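PDB 3BWX: Alpha/beta hydrolase from Novosphingobium aromaticivorans, which probably acts as a hydrolase of the alpha/beta hydrolase family, on a substrate not established, and binds calcium ions in the crystal. Local coordinates for residues A[2-7]-A[48-53]; A[62-67]-A[84-89]; A[122-127]-A[279-284]; A[37-42]-A[196-201]. The protein carries 1 engineered substitution. One frame throughout, in Å; residues are numbered along the deposited sequence.

Interaction 1: residues A[2-7]-A[48-53]; sequences MAEYED and LATRLA. With EDO (1,2-ethanediol), chain J; EDO (1,2-ethanediol), chain G.
E4 lays its carboxylate against the outer flank of helix 46-52, at T50 and A53, where the N-terminal lead-in to strand 6-11 passes the edge of the alpha/beta hydrolase fold. The close part is small. The glutamate chain crosses the T50 side chain at about a right angle, with OE1 of E4 3.8 Å from CA of T50 and CD of E4 3.9 Å from CG2 of T50. A53, the first residue to leave the helix, adds its methyl: CB of A53 sits 3.9 Å from OE1 of E4. No direct hydrogen bond joins the segments. T50 OG1 is set between its own N and carbonyl carbon (chi1 61°), where it bonds back to D47 O, so the methyl CG2 is the branch left beside E4.

The loose side is wet. One water bridges E4 OE1 and T50 O, 2.7 Å from each, and a second sits at E4 OE2 with a weak link to the same carbonyl. The sheet side is better filled, as Y23 of strand 17-23 touches E4, A49 and A53. R51, on the helix face turned from E4, holds a 1,2-ethanediol molecule, probably from the crystallisation liquor, at the edge of its guanidinium: NH1 of R51 to O1 of the diol is 2.9 Å, with an N-H...O angle of 156°.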
loop_
_atom_site.group_PDB
_atom_site.type_symbol
_atom_site.label_atom_id
_atom_site.label_comp_id
_atom_site.label_asym_id
_atom_site.label_seq_id
_atom_site.Cartn_x
_atom_site.Cartn_y
_atom_site.Cartn_z
HETATM N N MSE A 2 -24.500 -3.816 6.976
HETATM C CA MSE A 2 -23.501 -3.949 8.055
HETATM C C MSE A 2 -22.078 -3.965 7.461
HETATM O O MSE A 2 -21.862 -4.508 6.371
HETATM C CB MSE A 2 -23.765 -5.202 8.910
HETATM C CG MSE A 2 -24.982 -5.075 9.885
HETATM SE SE MSE A 2 -24.676 -4.075 11.603
HETATM C CE MSE A 2 -23.456 -5.313 12.531
ATOM N N ALA A 3 -21.127 -3.321 8.137
ATOM C CA ALA A 3 -19.737 -3.290 7.643
ATOM C C ALA A 3 -18.902 -4.243 8.439
ATOM O O ALA A 3 -19.249 -4.565 9.573
ATOM C CB ALA A 3 -19.139 -1.887 7.752
ATOM N N GLU A 4 -17.789 -4.701 7.857
ATOM C CA GLU A 4 -16.877 -5.576 8.585
ATOM C C GLU A 4 -15.859 -4.803 9.478
ATOM O O GLU A 4 -15.129 -5.405 10.287
ATOM C CB GLU A 4 -16.182 -6.577 7.631
ATOM C CG GLU A 4 -17.027 -7.853 7.269
ATOM C CD GLU A 4 -16.236 -9.187 7.337
ATOM O OE1 GLU A 4 -15.164 -9.279 8.002
ATOM O OE2 GLU A 4 -16.704 -10.167 6.717
ATOM N N TYR A 5 -15.865 -3.473 9.351
ATOM C CA TYR A 5 -14.929 -2.547 10.048
ATOM C C TYR A 5 -15.639 -1.372 10.742
ATOM O O TYR A 5 -16.837 -1.109 10.557
ATOM C CB TYR A 5 -13.913 -1.965 9.042
ATOM C CG TYR A 5 -14.592 -1.078 8.025
ATOM C CD1 TYR A 5 -14.779 0.300 8.261
ATOM C CD2 TYR A 5 -15.086 -1.607 6.840
ATOM C CE1 TYR A 5 -15.459 1.111 7.357
ATOM C CE2 TYR A 5 -15.742 -0.804 5.922
ATOM C CZ TYR A 5 -15.965 0.550 6.204
ATOM O OH TYR A 5 -16.622 1.307 5.280
ATOM N N GLU A 6 -14.854 -0.672 11.546
ATOM C CA GLU A 6 -15.247 0.558 12.196
ATOM C C GLU A 6 -14.295 1.626 11.729
ATOM O O GLU A 6 -13.120 1.340 11.448
ATOM C CB GLU A 6 -15.144 0.370 13.689
ATOM C CG GLU A 6 -16.240 -0.587 14.263
ATOM N N ASP A 7 -14.827 2.829 11.554
ATOM C CA ASP A 7 -14.049 3.956 11.132
ATOM C C ASP A 7 -13.366 4.560 12.359
ATOM O O ASP A 7 -14.030 4.869 13.378
ATOM C CB ASP A 7 -14.911 4.983 10.384
ATOM C CG ASP A 7 -15.270 4.514 9.015
ATOM O OD1 ASP A 7 -14.320 4.224 8.277
ATOM O OD2 ASP A 7 -16.444 4.405 8.678
ATOM N N LEU A 48 -8.985 -8.297 1.391
ATOM C CA LEU A 48 -7.983 -8.992 2.221
ATOM C C LEU A 48 -8.323 -8.851 3.701
ATOM O O LEU A 48 -8.227 -9.780 4.458
ATOM C CB LEU A 48 -6.596 -8.415 1.965
ATOM C CG LEU A 48 -5.477 -9.057 2.772
ATOM C CD1 LEU A 48 -5.345 -10.514 2.411
ATOM C CD2 LEU A 48 -4.176 -8.283 2.559
ATOM N N ALA A 49 -8.670 -7.643 4.114
ATOM C CA ALA A 49 -8.992 -7.392 5.497
ATOM C C ALA A 49 -10.166 -8.268 5.967
ATOM O O ALA A 49 -10.142 -8.775 7.089
ATOM C CB ALA A 49 -9.321 -5.899 5.702
ATOM N N THR A 50 -11.192 -8.443 5.124
ATOM C CA THR A 50 -12.343 -9.288 5.503
ATOM C C THR A 50 -11.935 -10.752 5.607
ATOM O O THR A 50 -12.521 -11.493 6.385
ATOM C CB THR A 50 -13.537 -9.216 4.525
ATOM O OG1 THR A 50 -13.135 -9.662 3.240
ATOM C CG2 THR A 50 -14.052 -7.826 4.429
ATOM N N ARG A 51 -10.967 -11.178 4.799
ATOM C CA ARG A 51 -10.444 -12.549 4.900
ATOM C C ARG A 51 -9.566 -12.761 6.141
ATOM O O ARG A 51 -9.454 -13.893 6.597
ATOM C CB ARG A 51 -9.676 -12.909 3.620
ATOM C CG ARG A 51 -10.578 -13.028 2.374
ATOM C CD ARG A 51 -9.763 -13.328 1.104
ATOM N NE ARG A 51 -10.756 -13.615 0.065
ATOM C CZ ARG A 51 -10.957 -12.906 -1.024
ATOM N NH1 ARG A 51 -10.167 -11.907 -1.331
ATOM N NH2 ARG A 51 -11.943 -13.255 -1.842
ATOM N N LEU A 52 -8.918 -11.714 6.661
ATOM C CA LEU A 52 -8.067 -11.825 7.843
ATOM C C LEU A 52 -8.795 -11.562 9.137
ATOM O O LEU A 52 -8.374 -12.105 10.183
ATOM C CB LEU A 52 -6.868 -10.867 7.762
ATOM C CG LEU A 52 -5.922 -11.065 6.554
ATOM C CD1 LEU A 52 -4.811 -10.100 6.577
ATOM C CD2 LEU A 52 -5.406 -12.553 6.586
ATOM N N ALA A 53 -9.837 -10.735 9.084
ATOM C CA ALA A 53 -10.613 -10.284 10.274
ATOM C C ALA A 53 -11.124 -11.430 11.148
ATOM O O ALA A 53 -11.446 -12.522 10.661
ATOM C CB ALA A 53 -11.774 -9.309 9.882
HETATM C C1 EDO J . -19.082 2.555 9.296
HETATM O O1 EDO J . -18.421 3.447 10.159
HETATM C C2 EDO J . -19.004 1.191 9.924
HETATM O O2 EDO J . -18.678 0.273 8.893
HETATM C C1 EDO G . -11.658 -10.720 -4.989
HETATM O O1 EDO G . -11.429 -10.547 -3.590
HETATM C C2 EDO G . -11.629 -12.198 -5.296
HETATM O O2 EDO G . -12.737 -12.833 -4.645
HETATM O O HOH W 1 -14.195 -11.720 8.461
HETATM O O HOH W 2 -15.727 -12.536 6.247
#

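Interaction 2: residues A[62-67]-A[84-89]; sequences EMRGRG and LQDLEA. With EDO (1,2-ethanediol), chain R.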
loop_
_atom_site.group_PDB
_atom_site.type_symbol
_atom_site.label_atom_id
_atom_site.label_comp_id
_atom_site.label_asym_id
_atom_site.label_seq_id
_atom_site.Cartn_x
_atom_site.Cartn_y
_atom_site.Cartn_z
ATOM N N GLU A 62 -4.991 5.404 5.989
ATOM C CA GLU A 62 -4.858 6.195 4.772
ATOM C C GLU A 62 -3.970 7.413 5.085
ATOM O O GLU A 62 -4.204 8.107 6.078
ATOM C CB GLU A 62 -6.251 6.697 4.342
ATOM C CG GLU A 62 -7.253 5.568 4.338
ATOM C CD GLU A 62 -8.564 5.931 3.754
ATOM O OE1 GLU A 62 -9.247 6.901 4.207
ATOM O OE2 GLU A 62 -8.919 5.201 2.821
HETATM N N MSE A 63 -2.960 7.641 4.243
HETATM C CA MSE A 63 -2.075 8.754 4.491
HETATM C C MSE A 63 -2.777 10.091 4.244
HETATM O O MSE A 63 -3.851 10.160 3.576
HETATM C CB MSE A 63 -0.832 8.617 3.627
HETATM C CG MSE A 63 -0.028 7.403 4.007
HETATM SE SE MSE A 63 0.557 7.165 5.889
HETATM C CE MSE A 63 -1.073 6.336 6.651
ATOM N N ARG A 64 -2.201 11.163 4.774
ATOM C CA ARG A 64 -2.746 12.493 4.531
ATOM C C ARG A 64 -2.896 12.636 3.021
ATOM O O ARG A 64 -2.021 12.201 2.239
ATOM C CB ARG A 64 -1.829 13.603 5.065
ATOM C CG ARG A 64 -0.394 13.557 4.545
ATOM C CD ARG A 64 0.504 14.674 5.048
ATOM N NE ARG A 64 0.690 14.545 6.477
ATOM C CZ ARG A 64 0.919 15.529 7.321
ATOM N NH1 ARG A 64 0.936 16.773 6.925
ATOM N NH2 ARG A 64 1.081 15.244 8.608
ATOM N N GLY A 65 -4.013 13.220 2.616
ATOM C CA GLY A 65 -4.310 13.486 1.213
ATOM C C GLY A 65 -4.929 12.329 0.457
ATOM O O GLY A 65 -5.137 12.440 -0.757
ATOM N N ARG A 66 -5.169 11.205 1.129
ATOM C CA ARG A 66 -5.772 10.047 0.463
ATOM C C ARG A 66 -7.039 9.638 1.176
ATOM O O ARG A 66 -7.118 9.648 2.403
ATOM C CB ARG A 66 -4.843 8.825 0.441
ATOM C CG ARG A 66 -3.634 8.953 -0.475
ATOM C CD ARG A 66 -2.510 9.792 0.089
ATOM N NE ARG A 66 -1.304 9.632 -0.712
ATOM C CZ ARG A 66 -0.265 10.446 -0.643
ATOM N NH1 ARG A 66 -0.239 11.462 0.189
ATOM N NH2 ARG A 66 0.753 10.218 -1.438
ATOM N N GLY A 67 -8.036 9.245 0.392
ATOM C CA GLY A 67 -9.272 8.711 0.972
ATOM C C GLY A 67 -9.928 9.707 1.868
ATOM O O GLY A 67 -10.098 10.878 1.490
ATOM N N LEU A 84 5.845 8.534 7.326
ATOM C CA LEU A 84 6.476 7.685 8.361
ATOM C C LEU A 84 6.176 8.269 9.768
ATOM O O LEU A 84 5.765 7.533 10.672
ATOM C CB LEU A 84 7.982 7.596 8.137
ATOM C CG LEU A 84 8.809 6.891 9.214
ATOM C CD1 LEU A 84 8.379 5.452 9.299
ATOM C CD2 LEU A 84 10.302 6.979 8.818
ATOM N N GLN A 85 6.361 9.595 9.937
ATOM C CA GLN A 85 6.041 10.238 11.201
ATOM C C GLN A 85 4.561 10.060 11.581
ATOM O O GLN A 85 4.228 9.812 12.717
ATOM C CB GLN A 85 6.405 11.732 11.213
ATOM C CG GLN A 85 6.167 12.412 12.603
ATOM C CD GLN A 85 6.132 13.978 12.587
ATOM O OE1 GLN A 85 5.107 14.626 12.266
ATOM N NE2 GLN A 85 7.261 14.584 12.988
ATOM N N ASP A 86 3.672 10.175 10.601
ATOM C CA ASP A 86 2.266 10.044 10.853
ATOM C C ASP A 86 1.965 8.600 11.292
ATOM O O ASP A 86 1.107 8.390 12.125
ATOM C CB ASP A 86 1.458 10.413 9.588
ATOM C CG ASP A 86 1.571 11.869 9.202
ATOM O OD1 ASP A 86 1.941 12.732 10.035
ATOM O OD2 ASP A 86 1.176 12.171 8.058
ATOM N N LEU A 87 2.637 7.625 10.703
ATOM C CA LEU A 87 2.406 6.239 11.132
ATOM C C LEU A 87 2.962 6.009 12.561
ATOM O O LEU A 87 2.367 5.268 13.348
ATOM C CB LEU A 87 3.053 5.269 10.178
ATOM C CG LEU A 87 2.276 5.086 8.854
ATOM C CD1 LEU A 87 3.204 4.499 7.778
ATOM C CD2 LEU A 87 0.992 4.310 9.054
ATOM N N GLU A 88 4.143 6.590 12.877
ATOM C CA GLU A 88 4.630 6.527 14.253
ATOM C C GLU A 88 3.598 7.121 15.210
ATOM O O GLU A 88 3.375 6.595 16.327
ATOM C CB GLU A 88 5.980 7.222 14.393
ATOM C CG GLU A 88 7.109 6.553 13.660
ATOM C CD GLU A 88 7.572 5.226 14.256
ATOM O OE1 GLU A 88 6.970 4.709 15.220
ATOM O OE2 GLU A 88 8.520 4.635 13.705
ATOM N N ALA A 89 2.937 8.191 14.798
ATOM C CA ALA A 89 1.912 8.816 15.629
ATOM C C ALA A 89 0.691 7.880 15.813
ATOM O O ALA A 89 0.137 7.792 16.904
ATOM C CB ALA A 89 1.446 10.158 15.051
HETATM C C1 EDO R . -12.466 5.106 3.232
HETATM O O1 EDO R . -13.579 5.748 2.609
HETATM C C2 EDO R . -11.535 4.693 2.132
HETATM O O2 EDO R . -11.107 5.899 1.541
HETATM O O HOH W 3 -0.011 10.415 6.402
#
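R64 and D86 meet edge to edge: guanidinium and carboxylate are nearly coplanar, 11° apart, in a buried side-on salt bridge within the alpha/beta hydrolase fold. It ties the loop after strand 58-61 to helix 80-94. NE of R64 reaches OD2 of D86 at 2.9 Å, 8° out of the guanidinium plane, and NH2 of R64 reaches OD1 of D86 at 3.0 Å, somewhat more tilted. Both oxygens use their syn lone pairs, and this two-point grip keeps the carboxylate close to the guanidinium plane and limits its rotation. NH2 also pairs with D14, so the arginine joins two acids; L16 and L18 touch its side chain. A water carries the link back to the main chain, accepting from R64 N and donating to D86 OD2.

The loop itself is a type II turn from M63 to R66, with G65 at the position of positive phi. A second guanidinium braces it: R64 O lies in the plane at the edge of the R66 group, 2.8 Å from R66 NH1.

Beside the polar grip is an apolar one. The selenomethionine chain of M63 is bent at chi2 and chi3, which brings its end round to L87, and the two side chains cross at about a right angle. L87 also packs on L110 of helix 106-117, while M63 CE lies 3.8 Å from L87 CD2.

Interaction 3: residues A[122-127]-A[279-284]; sequences IAAAVL and GRLLER
L281, near the end of helix 272-282, carries this contact by pushing its isobutyl group onto strand 122-128, so that the C-terminal helix packs on one face of the central sheet of the alpha/beta hydrolase fold. The apolar part involves both its methyls. CD1 of L281 lies 3.6 Å from CB of A124 and 3.8 Å from CG2 of V126, and so sits between two residues on the same face of the strand, two positions apart. CD2 leans the same way, 4.0 Å from CB of A124. L281 already points at the strand, and with CG anti to its backbone N (chi1 177°) both methyls come to bear on A124. On V126 it is CG2, the methyl beside the backbone N, that does the touching.

The second kind of contact is carbon against carbonyl. A125 points its methyl to the other face of the sheet, yet its O lies 3.6 Å from CG of L281 and 3.7 Å from CD2, so the leucine also rests on the peptide between its two apolar partners. No hydrogen bond runs between the segments; the join is purely van der Waals.

The strand's backbone bonds go to its neighbours in the sheet. A124 and V126 pair with A101 of strand 99-104, and A125 pairs with P229 and L231 on the other side. L231, in strand 230-235, also touches L281, and L225 of helix 219-225 packs on A125 from the face opposite helix 272-282.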
loop_
_atom_site.group_PDB
_atom_site.type_symbol
_atom_site.label_atom_id
_atom_site.label_comp_id
_atom_site.label_asym_id
_atom_site.label_seq_id
_atom_site.Cartn_x
_atom_site.Cartn_y
_atom_site.Cartn_z
ATOM N N ILE A 122 8.505 -5.699 14.480
ATOM C CA ILE A 122 7.820 -6.309 13.348
ATOM C C ILE A 122 7.682 -7.779 13.674
ATOM O O ILE A 122 8.665 -8.520 13.723
ATOM C CB ILE A 122 8.634 -6.158 12.035
ATOM C CG1 ILE A 122 8.816 -4.679 11.662
ATOM C CG2 ILE A 122 7.988 -6.969 10.880
ATOM C CD1 ILE A 122 7.522 -3.913 11.335
ATOM N N ALA A 123 6.459 -8.236 13.899
ATOM C CA ALA A 123 6.207 -9.662 14.123
ATOM C C ALA A 123 6.461 -10.478 12.859
ATOM O O ALA A 123 6.992 -11.571 12.928
ATOM C CB ALA A 123 4.777 -9.863 14.657
ATOM N N ALA A 124 6.048 -9.920 11.739
ATOM C CA ALA A 124 6.263 -10.471 10.406
ATOM C C ALA A 124 5.876 -9.394 9.410
ATOM O O ALA A 124 5.197 -8.399 9.783
ATOM C CB ALA A 124 5.437 -11.761 10.215
ATOM N N ALA A 125 6.245 -9.563 8.138
ATOM C CA ALA A 125 5.955 -8.558 7.147
ATOM C C ALA A 125 5.770 -9.179 5.751
ATOM O O ALA A 125 6.275 -10.251 5.421
ATOM C CB ALA A 125 7.019 -7.470 7.102
ATOM N N VAL A 126 5.061 -8.418 4.935
ATOM C CA VAL A 126 4.834 -8.696 3.548
ATOM C C VAL A 126 5.183 -7.459 2.767
ATOM O O VAL A 126 4.647 -6.406 3.076
ATOM C CB VAL A 126 3.347 -9.048 3.287
ATOM C CG1 VAL A 126 3.113 -9.299 1.751
ATOM C CG2 VAL A 126 2.886 -10.246 4.123
ATOM N N LEU A 127 6.066 -7.578 1.779
ATOM C CA LEU A 127 6.392 -6.497 0.842
ATOM C C LEU A 127 5.710 -6.872 -0.460
ATOM O O LEU A 127 6.008 -7.915 -1.054
ATOM C CB LEU A 127 7.894 -6.319 0.617
ATOM C CG LEU A 127 8.751 -5.736 1.748
ATOM C CD1 LEU A 127 10.238 -5.777 1.338
ATOM C CD2 LEU A 127 8.290 -4.290 2.090
ATOM N N GLY A 279 -1.201 -16.188 4.220
ATOM C CA GLY A 279 -1.528 -17.145 5.268
ATOM C C GLY A 279 -0.284 -17.861 5.780
ATOM O O GLY A 279 -0.106 -18.050 6.969
ATOM N N ARG A 280 0.601 -18.272 4.885
ATOM C CA ARG A 280 1.853 -18.922 5.292
ATOM C C ARG A 280 2.728 -17.999 6.113
ATOM O O ARG A 280 3.349 -18.431 7.094
ATOM C CB ARG A 280 2.622 -19.423 4.101
ATOM C CG ARG A 280 1.931 -20.549 3.331
ATOM C CD ARG A 280 2.908 -21.230 2.322
ATOM N NE ARG A 280 3.469 -20.311 1.318
ATOM C CZ ARG A 280 2.836 -19.958 0.204
ATOM N NH1 ARG A 280 1.660 -20.498 -0.038
ATOM N NH2 ARG A 280 3.371 -19.111 -0.661
ATOM N N LEU A 281 2.743 -16.730 5.734
ATOM C CA LEU A 281 3.563 -15.691 6.433
ATOM C C LEU A 281 3.036 -15.485 7.825
ATOM O O LEU A 281 3.774 -15.510 8.805
ATOM C CB LEU A 281 3.644 -14.420 5.590
ATOM C CG LEU A 281 4.382 -13.186 6.120
ATOM C CD1 LEU A 281 3.608 -12.340 7.177
ATOM C CD2 LEU A 281 5.733 -13.646 6.675
ATOM N N LEU A 282 1.715 -15.415 7.917
ATOM C CA LEU A 282 1.052 -15.157 9.201
ATOM C C LEU A 282 1.265 -16.309 10.191
ATOM O O LEU A 282 1.250 -16.089 11.419
ATOM C CB LEU A 282 -0.451 -14.886 9.019
ATOM C CG LEU A 282 -0.742 -13.531 8.369
ATOM C CD1 LEU A 282 -2.246 -13.381 7.972
ATOM C CD2 LEU A 282 -0.269 -12.397 9.278
ATOM N N GLU A 283 1.461 -17.535 9.685
ATOM C CA GLU A 283 1.777 -18.688 10.566
ATOM C C GLU A 283 3.117 -18.552 11.240
ATOM O O GLU A 283 3.364 -19.236 12.225
ATOM C CB GLU A 283 1.769 -20.000 9.812
ATOM C CG GLU A 283 0.448 -20.351 9.259
ATOM C CD GLU A 283 0.438 -21.687 8.578
ATOM O OE1 GLU A 283 1.331 -21.950 7.726
ATOM O OE2 GLU A 283 -0.484 -22.472 8.884
ATOM N N ARG A 284 3.987 -17.673 10.758
ATOM C CA ARG A 284 5.353 -17.562 11.246
ATOM C C ARG A 284 5.398 -16.514 12.336
ATOM O O ARG A 284 6.431 -16.288 12.917
ATOM C CB ARG A 284 6.299 -17.215 10.090
ATOM C CG ARG A 284 6.378 -18.294 9.016
ATOM C CD ARG A 284 6.968 -17.772 7.718
ATOM N NE ARG A 284 8.347 -17.399 7.938
ATOM C CZ ARG A 284 9.104 -16.699 7.082
ATOM N NH1 ARG A 284 8.656 -16.299 5.886
ATOM N NH2 ARG A 284 10.353 -16.444 7.428
#

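Interaction 4: residues A[37-42]-A[196-201]; sequences GLTRNA and FDYDMK. With EDO (1,2-ethanediol), chain Q.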
loop_
_atom_site.group_PDB
_atom_site.type_symbol
_atom_site.label_atom_id
_atom_site.label_comp_id
_atom_site.label_asym_id
_atom_site.label_seq_id
_atom_site.Cartn_x
_atom_site.Cartn_y
_atom_site.Cartn_z
ATOM N N GLY A 37 -0.283 1.912 -1.340
ATOM C CA GLY A 37 0.576 2.564 -2.282
ATOM C C GLY A 37 0.329 4.058 -2.392
ATOM O O GLY A 37 -0.576 4.629 -1.784
ATOM N N LEU A 38 1.153 4.708 -3.206
ATOM C CA LEU A 38 1.258 6.168 -3.281
ATOM C C LEU A 38 -0.068 6.858 -3.426
ATOM O O LEU A 38 -0.303 7.827 -2.751
ATOM C CB LEU A 38 2.219 6.534 -4.447
ATOM C CG LEU A 38 2.478 8.002 -4.756
ATOM C CD1 LEU A 38 3.296 8.656 -3.678
ATOM C CD2 LEU A 38 3.198 8.106 -6.140
ATOM N N THR A 39 -0.888 6.431 -4.372
ATOM C CA THR A 39 -2.177 7.057 -4.696
ATOM C C THR A 39 -3.377 6.336 -4.080
ATOM O O THR A 39 -4.525 6.612 -4.470
ATOM C CB THR A 39 -2.392 7.179 -6.223
ATOM O OG1 THR A 39 -2.364 5.867 -6.793
ATOM C CG2 THR A 39 -1.333 8.050 -6.846
ATOM N N ARG A 40 -3.115 5.451 -3.122
ATOM C CA ARG A 40 -4.099 4.474 -2.741
ATOM C C ARG A 40 -4.580 4.714 -1.321
ATOM O O ARG A 40 -4.066 5.576 -0.599
ATOM C CB ARG A 40 -3.543 3.074 -2.899
ATOM C CG ARG A 40 -3.018 2.729 -4.279
ATOM C CD ARG A 40 -4.139 2.804 -5.320
ATOM N NE ARG A 40 -3.696 2.469 -6.654
ATOM C CZ ARG A 40 -3.575 1.222 -7.105
ATOM N NH1 ARG A 40 -3.909 0.191 -6.353
ATOM N NH2 ARG A 40 -3.144 1.002 -8.339
ATOM N N ASN A 41 -5.638 4.006 -0.949
ATOM C CA ASN A 41 -6.369 4.197 0.300
ATOM C C ASN A 41 -6.782 2.815 0.909
ATOM O O ASN A 41 -6.401 1.718 0.427
ATOM C CB ASN A 41 -7.564 5.150 0.079
ATOM C CG ASN A 41 -8.604 4.553 -0.853
ATOM O OD1 ASN A 41 -9.286 3.598 -0.464
ATOM N ND2 ASN A 41 -8.678 5.047 -2.099
ATOM N N ALA A 42 -7.526 2.853 2.004
ATOM C CA ALA A 42 -7.846 1.640 2.744
ATOM C C ALA A 42 -8.624 0.641 1.893
ATOM O O ALA A 42 -8.576 -0.586 2.125
ATOM C CB ALA A 42 -8.650 1.975 3.995
ATOM N N PHE A 196 -10.013 10.278 -9.170
ATOM C CA PHE A 196 -9.092 9.569 -8.285
ATOM C C PHE A 196 -9.212 10.143 -6.859
ATOM O O PHE A 196 -9.381 11.354 -6.653
ATOM C CB PHE A 196 -7.657 9.608 -8.814
ATOM C CG PHE A 196 -7.507 8.851 -10.089
ATOM C CD1 PHE A 196 -7.388 7.439 -10.092
ATOM C CD2 PHE A 196 -7.628 9.527 -11.319
ATOM C CE1 PHE A 196 -7.307 6.740 -11.289
ATOM C CE2 PHE A 196 -7.557 8.843 -12.500
ATOM C CZ PHE A 196 -7.393 7.427 -12.499
ATOM N N ASP A 197 -9.173 9.234 -5.894
ATOM C CA ASP A 197 -9.537 9.576 -4.499
ATOM C C ASP A 197 -8.331 10.053 -3.691
ATOM O O ASP A 197 -7.952 9.469 -2.694
ATOM C CB ASP A 197 -10.194 8.350 -3.854
ATOM C CG ASP A 197 -10.986 8.681 -2.599
ATOM O OD1 ASP A 197 -11.083 9.849 -2.156
ATOM O OD2 ASP A 197 -11.551 7.722 -2.025
ATOM N N TYR A 198 -7.748 11.166 -4.153
ATOM C CA TYR A 198 -6.625 11.740 -3.426
ATOM C C TYR A 198 -6.528 13.208 -3.786
ATOM O O TYR A 198 -7.067 13.630 -4.816
ATOM C CB TYR A 198 -5.278 10.992 -3.667
ATOM C CG TYR A 198 -4.782 10.980 -5.077
ATOM C CD1 TYR A 198 -4.000 12.027 -5.562
ATOM C CD2 TYR A 198 -5.030 9.924 -5.926
ATOM C CE1 TYR A 198 -3.539 12.013 -6.883
ATOM C CE2 TYR A 198 -4.580 9.929 -7.225
ATOM C CZ TYR A 198 -3.826 10.965 -7.699
ATOM O OH TYR A 198 -3.335 10.989 -8.994
ATOM N N ASP A 199 -5.836 13.973 -2.944
ATOM C CA ASP A 199 -5.536 15.388 -3.243
ATOM C C ASP A 199 -4.596 15.540 -4.478
ATOM O O ASP A 199 -3.461 15.072 -4.450
ATOM C CB ASP A 199 -4.820 15.984 -2.013
ATOM C CG ASP A 199 -4.646 17.502 -2.077
ATOM O OD1 ASP A 199 -4.927 18.107 -3.128
ATOM O OD2 ASP A 199 -4.261 18.047 -1.027
HETATM N N MSE A 200 -5.076 16.166 -5.553
HETATM C CA MSE A 200 -4.259 16.397 -6.715
HETATM C C MSE A 200 -2.922 17.064 -6.395
HETATM O O MSE A 200 -1.915 16.765 -7.058
HETATM C CB MSE A 200 -5.018 17.223 -7.767
HETATM C CG MSE A 200 -6.139 16.468 -8.461
HETATM SE SE MSE A 200 -5.687 14.768 -9.346
HETATM C CE MSE A 200 -6.594 13.522 -8.119
ATOM N N LYS A 201 -2.886 17.890 -5.344
ATOM C CA LYS A 201 -1.673 18.587 -4.959
ATOM C C LYS A 201 -0.524 17.671 -4.535
ATOM O O LYS A 201 0.605 18.171 -4.431
ATOM C CB LYS A 201 -1.944 19.626 -3.888
ATOM C CG LYS A 201 -2.816 20.736 -4.434
ATOM C CD LYS A 201 -2.977 21.905 -3.485
ATOM C CE LYS A 201 -3.742 23.006 -4.179
ATOM N NZ LYS A 201 -4.210 24.037 -3.231
HETATM C C1 EDO Q . 0.838 7.073 0.586
HETATM O O1 EDO Q . -0.419 6.378 0.430
HETATM C C2 EDO Q . 1.854 6.075 1.155
HETATM O O2 EDO Q . 2.148 5.049 0.195
HETATM O O HOH W 4 -6.680 6.935 -2.808
#
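One water is gripped by three groups where 37-42 meets 196-201: it donates to T39 O at 2.7 Å and to D197 O at 2.8 Å, and accepts from N41 ND2 at 2.8 Å. No direct hydrogen bond crosses, so this water supplies the polar link. N41 ND2 stays 3.9 Å from D197 OD2, and the amide and carboxylate planes stand 61° apart. N41 OD1 takes R43 N and its ND2 also bonds R184 O, while D197 OD2 makes a salt bridge with R43.

The apolar half is a CH-pi contact. The T39 side chain runs alongside that of Y198, and CG2 of T39 sits over the ring face, 4.2 Å from its centroid and 28° off the normal. Y198 OH is held by G147 N, which fixes the far end of the ring.

T39 is in a type I turn from G37 to R40, just after strand 32-35, in the loop that in many alpha/beta hydrolases contributes to the oxyanion hole. Segment 196-201 starts at the end of strand 194-196, within the region inserted between core strands 122-128 and 230-235, probably a cap. Helices 136-145 and 175-185 of that region also pack on the turn, through Y145 and I185.

In the fold
Interactions 2 and 4 form one continuous patch, their centres about 12 Å apart: G65 O probably bonds D199 N, and E62 OE2 probably bonds A42 N. Along the chain interaction 2 is nested inside the loop that interaction 4 closes, and the loop at 62-67 touches both helix 80-94 and, through G65, segment 196-201. Interactions 1 and 3 lie about 19 Å apart between centres and meet where L52 of helix 46-52 packs on L282 of helix 272-282; both reach the eight-stranded sheet. Interactions 3 and 4 are about 26 Å apart, on opposite sides of the chain's centre. All four contacts join segments distant in sequence, from 17 to 154 residues apart.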